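Local structure of peptide ABC transporter permease (Staphylococcus hominis, 6EXS) at residues L97-H102 / F120-S125; R16-L21 / K202-S206. The protein probably carries peptides across the bacterial membrane as a POT family transporter, and binds a thioalcohol-conjugated peptide that is a precursor of human axillary malodour. All coordinates share one frame; numbering follows the deposited sequence.

How the interactions relate
Both contacts are buried and lie in the same helical half of the transporter, with centres about 23 Å apart and nearest atoms about 12 Å apart. They share no helix. Interaction 1 joins helices 74-106 and 110-137, neighbours in the chain, through a mainly apolar interface with the His102 ring and Ser125. Interaction 2 joins helices 16-44 and 178-204 near their ends, across a long sequence separation, and lies further from the chain centre. Its chemistry is more mixed: an asparagine, an exposed arginine and a bridging water accompany a leucine pair. In both, glycine lets the partner come close. Both helices of interaction 2 touch interaction 1: 178-204 through Met189 and Ala186, 16-44 through Glu28, Ser31 and Met35.

Interaction 1 (L97-H102 / F120-S125); sequences LIIIGH and FIIIGS
The carbonyl oxygen of Ile121 takes two bonds from Ser125. Ser125 OG donates to Ile121 O at 2.8 Å, and Ser125 N reaches the same oxygen from the opposite face of its plane. The hydroxyl can do this because OG lies beside the backbone N (chi1 -57°). Ser125 OG also lies 3.9 Å from Ile98 CD1, which reaches across from the other helix to the backbone at Gly124 and Ser125. The two segments belong to consecutive, nearly antiparallel helices of the N-terminal bundle of the major facilitator fold. The axes of the segments 97-102 and 120-125 cross at -162° and come within 7.5 Å. Gly101 and Gly124 face the partner helix and make this closeness possible. Ile121 CG1 and CD1 fit against Gly101, and CD1 also sits over the centre of the His102 imidazole, 4.1 Å from its centroid. Ile100 CG2 lies over one face of the Phe120 ring in a CH-pi contact, 3.7 Å from the centroid. Leu97 CD2 meets the same ring at its edge, 3.8 Å from Phe120 CD1, while Leu97 CD1 touches Ile123 CG2. A bound monoolein molecule touches Phe120 as well.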
loop_
_atom_site.group_PDB
_atom_site.type_symbol
_atom_site.label_atom_id
_atom_site.label_comp_id
_atom_site.label_asym_id
_atom_site.label_seq_id
_atom_site.Cartn_x
_atom_site.Cartn_y
_atom_site.Cartn_z
ATOM N N LEU A 97 2.848 -15.511 10.016
ATOM C CA LEU A 97 3.978 -14.594 10.093
ATOM C C LEU A 97 3.541 -13.167 10.476
ATOM O O LEU A 97 4.181 -12.560 11.336
ATOM C CB LEU A 97 4.774 -14.625 8.786
ATOM C CG LEU A 97 5.580 -15.907 8.548
ATOM C CD1 LEU A 97 6.154 -15.930 7.160
ATOM C CD2 LEU A 97 6.725 -16.050 9.552
ATOM N N ILE A 98 2.413 -12.667 9.893
ATOM C CA ILE A 98 1.833 -11.350 10.194
ATOM C C ILE A 98 1.426 -11.271 11.690
ATOM O O ILE A 98 1.752 -10.275 12.343
ATOM C CB ILE A 98 0.682 -10.981 9.205
ATOM C CG1 ILE A 98 1.244 -10.606 7.825
ATOM C CG2 ILE A 98 -0.228 -9.860 9.757
ATOM C CD1 ILE A 98 0.246 -10.726 6.680
ATOM N N ILE A 99 0.759 -12.335 12.235
ATOM C CA ILE A 99 0.364 -12.406 13.662
ATOM C C ILE A 99 1.601 -12.318 14.587
ATOM O O ILE A 99 1.522 -11.689 15.644
ATOM C CB ILE A 99 -0.497 -13.658 13.981
ATOM C CG1 ILE A 99 -1.783 -13.621 13.180
ATOM C CG2 ILE A 99 -0.842 -13.744 15.477
ATOM C CD1 ILE A 99 -2.485 -14.931 12.996
ATOM N N ILE A 100 2.731 -12.964 14.188
ATOM C CA ILE A 100 3.976 -12.969 14.958
ATOM C C ILE A 100 4.515 -11.542 15.061
ATOM O O ILE A 100 4.871 -11.111 16.156
ATOM C CB ILE A 100 5.001 -14.018 14.430
ATOM C CG1 ILE A 100 4.407 -15.450 14.503
ATOM C CG2 ILE A 100 6.346 -13.933 15.190
ATOM C CD1 ILE A 100 5.230 -16.589 13.773
ATOM N N GLY A 101 4.482 -10.813 13.939
ATOM C CA GLY A 101 4.876 -9.410 13.855
ATOM C C GLY A 101 4.050 -8.514 14.758
ATOM O O GLY A 101 4.571 -7.568 15.339
ATOM N N HIS A 102 2.763 -8.806 14.903
ATOM C CA HIS A 102 1.892 -8.036 15.780
ATOM C C HIS A 102 2.192 -8.355 17.253
ATOM O O HIS A 102 2.125 -7.450 18.091
ATOM C CB HIS A 102 0.409 -8.254 15.433
ATOM C CG HIS A 102 -0.043 -7.572 14.171
ATOM N ND1 HIS A 102 -0.282 -6.210 14.130
ATOM C CD2 HIS A 102 -0.349 -8.100 12.962
ATOM C CE1 HIS A 102 -0.691 -5.951 12.898
ATOM N NE2 HIS A 102 -0.745 -7.055 12.159
ATOM N N PHE A 120 8.670 -9.611 10.195
ATOM C CA PHE A 120 7.600 -10.607 10.076
ATOM C C PHE A 120 6.406 -10.094 9.259
ATOM O O PHE A 120 5.831 -10.856 8.477
ATOM C CB PHE A 120 7.163 -11.111 11.465
ATOM C CG PHE A 120 8.125 -12.070 12.134
ATOM C CD1 PHE A 120 8.291 -13.364 11.654
ATOM C CD2 PHE A 120 8.828 -11.695 13.269
ATOM C CE1 PHE A 120 9.175 -14.251 12.274
ATOM C CE2 PHE A 120 9.718 -12.579 13.885
ATOM C CZ PHE A 120 9.883 -13.853 13.385
ATOM N N ILE A 121 6.048 -8.796 9.410
ATOM C CA ILE A 121 4.936 -8.227 8.646
ATOM C C ILE A 121 5.355 -8.008 7.176
ATOM O O ILE A 121 4.548 -8.323 6.299
ATOM C CB ILE A 121 4.272 -6.996 9.321
ATOM C CG1 ILE A 121 3.538 -7.448 10.622
ATOM C CG2 ILE A 121 3.292 -6.263 8.361
ATOM C CD1 ILE A 121 3.281 -6.346 11.694
ATOM N N ILE A 122 6.611 -7.570 6.893
ATOM C CA ILE A 122 7.096 -7.421 5.505
ATOM C C ILE A 122 7.007 -8.777 4.768
ATOM O O ILE A 122 6.421 -8.841 3.690
ATOM C CB ILE A 122 8.508 -6.766 5.387
ATOM C CG1 ILE A 122 8.447 -5.263 5.708
ATOM C CG2 ILE A 122 9.117 -6.988 3.972
ATOM C CD1 ILE A 122 9.732 -4.692 6.253
ATOM N N ILE A 123 7.537 -9.850 5.394
ATOM C CA ILE A 123 7.572 -11.203 4.846
ATOM C C ILE A 123 6.172 -11.811 4.743
ATOM O O ILE A 123 5.833 -12.363 3.693
ATOM C CB ILE A 123 8.581 -12.115 5.612
ATOM C CG1 ILE A 123 10.021 -11.574 5.418
ATOM C CG2 ILE A 123 8.458 -13.594 5.133
ATOM C CD1 ILE A 123 11.095 -12.414 5.947
ATOM N N GLY A 124 5.391 -11.706 5.820
ATOM C CA GLY A 124 4.024 -12.202 5.863
ATOM C C GLY A 124 3.144 -11.574 4.802
ATOM O O GLY A 124 2.459 -12.299 4.083
ATOM N N SER A 125 3.173 -10.216 4.678
ATOM C CA SER A 125 2.398 -9.440 3.694
ATOM C C SER A 125 2.775 -9.777 2.234
ATOM O O SER A 125 1.890 -9.914 1.393
ATOM C CB SER A 125 2.501 -7.940 3.955
ATOM O OG SER A 125 2.063 -7.612 5.267
#

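Interaction 2 (R16-L21 / K202-S206); sequences RGLGVL and KNLGS
Asn203 loses the most surface in this contact, and its side chain lies between Arg16 and Val20. Its CG stands beside the backbone N (chi1 -60°), which turns the amide across helix 16-44. There Asn203 CG is 3.7 Å from Val20 CG2. The amide also lies against the aliphatic part of Arg16, whose CB, CG and CD run past it. The arginine bends at chi3, and its guanidinium plane stands almost square to the amide plane, 87° apart. Val20 is backed by Phe199 of helix 178-204.

Leu204 is the second main residue. Its CD2 packs on Gly17 CA at 3.7 Å and meets Leu21 CD1 at 4.0 Å. Tyr196 and Leu139 touch Leu204 too, and Leu21 leans on helix 110-137.

Gly17 is the third. Its CA faces Asn203 and Leu204, and the backbones come within 4.7 Å between Gly17 CA and Asn203 CA. A water bridges the two segments here. It accepts from Gly17 N at 2.8 Å and donates to Asn203 O at 2.7 Å.

The contact thus pairs the start of helix 16-44 with the end of helix 178-204, on what is probably the cytoplasmic side of the N-terminal six-helix bundle of the major facilitator fold.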
loop_
_atom_site.group_PDB
_atom_site.type_symbol
_atom_site.label_atom_id
_atom_site.label_comp_id
_atom_site.label_asym_id
_atom_site.label_seq_id
_atom_site.Cartn_x
_atom_site.Cartn_y
_atom_site.Cartn_z
ATOM N N ARG A 16 -19.372 -18.594 -2.079
ATOM C CA ARG A 16 -19.312 -18.513 -0.596
ATOM C C ARG A 16 -17.917 -18.214 -0.043
ATOM O O ARG A 16 -17.790 -17.586 1.017
ATOM C CB ARG A 16 -19.898 -19.762 0.068
ATOM C CG ARG A 16 -20.641 -19.448 1.359
ATOM C CD ARG A 16 -21.218 -20.678 2.042
ATOM N NE ARG A 16 -22.108 -21.420 1.153
ATOM C CZ ARG A 16 -23.402 -21.161 0.996
ATOM N NH1 ARG A 16 -23.981 -20.189 1.690
ATOM N NH2 ARG A 16 -24.128 -21.877 0.148
ATOM N N GLY A 17 -16.898 -18.637 -0.794
ATOM C CA GLY A 17 -15.491 -18.399 -0.508
ATOM C C GLY A 17 -15.120 -16.926 -0.481
ATOM O O GLY A 17 -14.147 -16.563 0.185
ATOM N N LEU A 18 -15.888 -16.056 -1.199
ATOM C CA LEU A 18 -15.668 -14.603 -1.170
ATOM C C LEU A 18 -16.003 -14.084 0.245
ATOM O O LEU A 18 -15.297 -13.215 0.748
ATOM C CB LEU A 18 -16.475 -13.834 -2.251
ATOM C CG LEU A 18 -16.250 -12.298 -2.290
ATOM C CD1 LEU A 18 -14.847 -11.939 -2.774
ATOM C CD2 LEU A 18 -17.269 -11.604 -3.146
ATOM N N GLY A 19 -17.036 -14.663 0.872
ATOM C CA GLY A 19 -17.456 -14.338 2.232
ATOM C C GLY A 19 -16.397 -14.664 3.259
ATOM O O GLY A 19 -16.096 -13.841 4.128
ATOM N N VAL A 20 -15.781 -15.854 3.119
ATOM C CA VAL A 20 -14.704 -16.325 3.987
ATOM C C VAL A 20 -13.523 -15.367 3.875
ATOM O O VAL A 20 -13.069 -14.873 4.899
ATOM C CB VAL A 20 -14.315 -17.806 3.697
ATOM C CG1 VAL A 20 -13.145 -18.268 4.570
ATOM C CG2 VAL A 20 -15.510 -18.728 3.895
ATOM N N LEU A 21 -13.101 -15.031 2.635
ATOM C CA LEU A 21 -11.942 -14.167 2.362
ATOM C C LEU A 21 -12.187 -12.682 2.644
ATOM O O LEU A 21 -11.219 -11.961 2.939
ATOM C CB LEU A 21 -11.379 -14.392 0.958
ATOM C CG LEU A 21 -10.899 -15.837 0.711
ATOM C CD1 LEU A 21 -10.399 -16.015 -0.674
ATOM C CD2 LEU A 21 -9.858 -16.296 1.739
ATOM N N LYS A 202 -14.080 -26.346 2.818
ATOM C CA LYS A 202 -15.267 -26.606 1.995
ATOM C C LYS A 202 -15.624 -25.461 1.017
ATOM O O LYS A 202 -16.162 -25.734 -0.067
ATOM C CB LYS A 202 -16.490 -27.015 2.850
ATOM C CG LYS A 202 -16.983 -25.989 3.864
ATOM C CD LYS A 202 -18.497 -26.080 4.054
ATOM C CE LYS A 202 -19.004 -25.046 5.029
ATOM N NZ LYS A 202 -20.480 -25.130 5.200
ATOM N N ASN A 203 -15.313 -24.205 1.381
ATOM C CA ASN A 203 -15.632 -23.018 0.580
ATOM C C ASN A 203 -14.660 -22.721 -0.578
ATOM O O ASN A 203 -15.073 -22.122 -1.569
ATOM C CB ASN A 203 -15.761 -21.790 1.486
ATOM C CG ASN A 203 -16.843 -21.904 2.535
ATOM O OD1 ASN A 203 -16.836 -22.790 3.391
ATOM N ND2 ASN A 203 -17.783 -20.981 2.521
ATOM N N LEU A 204 -13.381 -23.109 -0.448
ATOM C CA LEU A 204 -12.342 -22.813 -1.448
ATOM C C LEU A 204 -11.843 -24.050 -2.218
ATOM O O LEU A 204 -11.232 -23.906 -3.281
ATOM C CB LEU A 204 -11.153 -22.035 -0.813
ATOM C CG LEU A 204 -11.483 -20.835 0.094
ATOM C CD1 LEU A 204 -10.259 -20.398 0.885
ATOM C CD2 LEU A 204 -12.049 -19.669 -0.697
ATOM N N GLY A 205 -12.148 -25.236 -1.692
ATOM C CA GLY A 205 -11.802 -26.525 -2.277
ATOM C C GLY A 205 -10.356 -26.689 -2.692
ATOM O O GLY A 205 -9.442 -26.453 -1.895
ATOM N N SER A 206 -10.157 -27.081 -3.956
ATOM C CA SER A 206 -8.853 -27.330 -4.572
ATOM C C SER A 206 -8.120 -26.077 -5.066
ATOM O O SER A 206 -6.934 -26.168 -5.387
ATOM C CB SER A 206 -9.010 -28.311 -5.728
ATOM O OG SER A 206 -9.878 -27.773 -6.711
HETATM O O HOH W 1 -16.913 -20.545 -2.810
#